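Local coordinates for protein probable histone-lysine N-methyltransferase, H3 lysine-9 specific SUVH9 (Arabidopsis thaliana, PDB 4NJ5) that probably binds methylated DNA and recruits RNA polymerase V to chromatin for RNA-directed DNA methylation, without binding S-adenosylmethionine or showing methyltransferase activity itself, at residues 28-33 and 52-57. Residues are numbered along the deposited sequence; the frame is centred on the assembly and turned at random.
Sequences MFLMME and GKAGSM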
loop_
_atom_site.group_PDB
_atom_site.type_symbol
_atom_site.label_atom_id
_atom_site.label_comp_id
_atom_site.label_asym_id
_atom_site.label_seq_id
_atom_site.Cartn_x
_atom_site.Cartn_y
_atom_site.Cartn_z
ATOM N N MET A 28 -3.275 13.285 -0.893
ATOM C CA MET A 28 -1.934 13.841 -0.757
ATOM C C MET A 28 -1.885 15.308 -1.178
ATOM O O MET A 28 -1.173 16.112 -0.575
ATOM C CB MET A 28 -0.920 13.002 -1.538
ATOM C CG MET A 28 -0.662 11.635 -0.913
ATOM S SD MET A 28 0.407 10.581 -1.910
ATOM C CE MET A 28 1.900 11.577 -1.961
ATOM N N PHE A 29 -2.662 15.658 -2.198
ATOM C CA PHE A 29 -2.713 17.038 -2.665
ATOM C C PHE A 29 -3.330 17.974 -1.632
ATOM O O PHE A 29 -2.816 19.067 -1.390
ATOM C CB PHE A 29 -3.489 17.143 -3.976
ATOM C CG PHE A 29 -3.761 18.558 -4.400
ATOM C CD1 PHE A 29 -2.752 19.336 -4.947
ATOM C CD2 PHE A 29 -5.024 19.113 -4.246
ATOM C CE1 PHE A 29 -2.993 20.640 -5.335
ATOM C CE2 PHE A 29 -5.274 20.420 -4.632
ATOM C CZ PHE A 29 -4.258 21.185 -5.178
ATOM N N LEU A 30 -4.441 17.544 -1.039
ATOM C CA LEU A 30 -5.109 18.319 0.002
ATOM C C LEU A 30 -4.181 18.518 1.196
ATOM O O LEU A 30 -4.141 19.607 1.815
ATOM C CB LEU A 30 -6.381 17.604 0.451
ATOM C CG LEU A 30 -7.452 17.517 -0.631
ATOM C CD1 LEU A 30 -8.648 16.705 -0.160
ATOM C CD2 LEU A 30 -7.883 18.919 -1.046
ATOM N N MET A 31 -3.420 17.469 1.506
ATOM C CA MET A 31 -2.409 17.553 2.555
ATOM C C MET A 31 -1.278 18.531 2.201
ATOM O O MET A 31 -0.817 19.288 3.053
ATOM C CB MET A 31 -1.854 16.163 2.895
ATOM C CG MET A 31 -2.932 15.123 3.164
ATOM S SD MET A 31 -2.562 13.939 4.466
ATOM C CE MET A 31 -3.490 14.694 5.793
ATOM N N MET A 32 -0.828 18.538 0.954
ATOM C CA MET A 32 0.223 19.480 0.575
ATOM C C MET A 32 -0.308 20.910 0.639
ATOM O O MET A 32 0.398 21.831 1.042
ATOM C CB MET A 32 0.776 19.160 -0.818
ATOM C CG MET A 32 1.745 17.982 -0.845
ATOM S SD MET A 32 3.230 18.315 0.131
ATOM C CE MET A 32 4.009 19.583 -0.867
ATOM N N GLU A 33 -1.571 21.085 0.267
ATOM C CA GLU A 33 -2.168 22.414 0.247
ATOM C C GLU A 33 -2.303 22.975 1.652
ATOM O O GLU A 33 -1.968 24.137 1.899
ATOM C CB GLU A 33 -3.521 22.407 -0.476
ATOM C CG GLU A 33 -3.424 22.272 -1.997
ATOM C CD GLU A 33 -2.564 23.350 -2.647
ATOM O OE1 GLU A 33 -3.120 24.383 -3.081
ATOM O OE2 GLU A 33 -1.331 23.159 -2.735
ATOM N N GLY A 52 -11.830 12.375 4.178
ATOM C CA GLY A 52 -13.239 12.647 3.968
ATOM C C GLY A 52 -13.464 13.662 2.864
ATOM O O GLY A 52 -14.389 13.528 2.054
ATOM N N LYS A 53 -12.608 14.678 2.824
ATOM C CA LYS A 53 -12.713 15.699 1.791
ATOM C C LYS A 53 -12.413 15.121 0.411
ATOM O O LYS A 53 -13.111 15.426 -0.560
ATOM C CB LYS A 53 -11.789 16.879 2.086
ATOM C CG LYS A 53 -12.095 18.105 1.246
ATOM C CD LYS A 53 -13.575 18.446 1.319
ATOM C CE LYS A 53 -13.879 19.783 0.666
ATOM N NZ LYS A 53 -13.519 19.792 -0.777
ATOM N N ALA A 54 -11.380 14.286 0.330
ATOM C CA ALA A 54 -11.051 13.610 -0.922
ATOM C C ALA A 54 -12.242 12.778 -1.395
ATOM O O ALA A 54 -12.611 12.804 -2.574
ATOM C CB ALA A 54 -9.821 12.738 -0.749
ATOM N N GLY A 55 -12.852 12.057 -0.460
ATOM C CA GLY A 55 -14.067 11.321 -0.747
ATOM C C GLY A 55 -15.187 12.173 -1.322
ATOM O O GLY A 55 -15.741 11.838 -2.368
ATOM N N SER A 56 -15.522 13.274 -0.650
ATOM C CA SER A 56 -16.645 14.111 -1.085
ATOM C C SER A 56 -16.381 14.764 -2.443
ATOM O O SER A 56 -17.287 14.896 -3.280
ATOM C CB SER A 56 -16.968 15.181 -0.038
ATOM O OG SER A 56 -15.971 16.189 -0.008
ATOM N N MET A 57 -15.133 15.171 -2.654
ATOM C CA MET A 57 -14.721 15.719 -3.939
ATOM C C MET A 57 -14.843 14.683 -5.049
ATOM O O MET A 57 -15.272 15.003 -6.154
ATOM C CB MET A 57 -13.290 16.243 -3.871
ATOM C CG MET A 57 -13.140 17.501 -3.049
ATOM S SD MET A 57 -11.430 18.054 -3.001
ATOM C CE MET A 57 -11.168 18.483 -4.720
#
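Leu30 reaches from helix 8-35 to helix 46-60, meeting Lys53, Ala54 and Met57 with its two methyl branches. Just before it in sequence, Met28 and Phe29 serve other neighbours: Met28 packs on Asp325, Thr329 and Trp424, and Phe29 on Leu427, so this side of the helix faces loops of the pre-SET and SET parts of the chain. Leu30 points at the other helix, where its fork offers two methyls, CD1 to Lys53 and Ala54 and CD2 to Met57, one turn on. With CG anti to the carbonyl carbon (chi1 -66°) and chi2 extended, CD1 comes to rest 3.7 Å from the backbone N of Ala54. The same methyl lies 3.9 Å from Lys53 CB; the lysine stem, CB and CG, crosses the leucine at about a right angle, and the amino group is carried on beyond it at an exposed position. Ala54 CB is 4.2 Å from CD1, and its small methyl also packs against Tyr23, Leu26 and Arg27 of helix 8-35. Met57 SD sits beside both leucine methyls, nearest CD2 at 4.1 Å; a long, unbranched methionine carries this polarisable atom over from the next turn, the two side chains running past each other in opposite directions. Farther along, Met31 turns to Arg46 and Lys50 nearer the start of helix 46-60. The two consecutive helices cross steeply, the segment axes 10.1 Å apart at 123°. Side chain against side chain, the contact is apolar and small, 128 Å² in all, so dispersion and exclusion of water probably account for what it adds to the helices' wider packing.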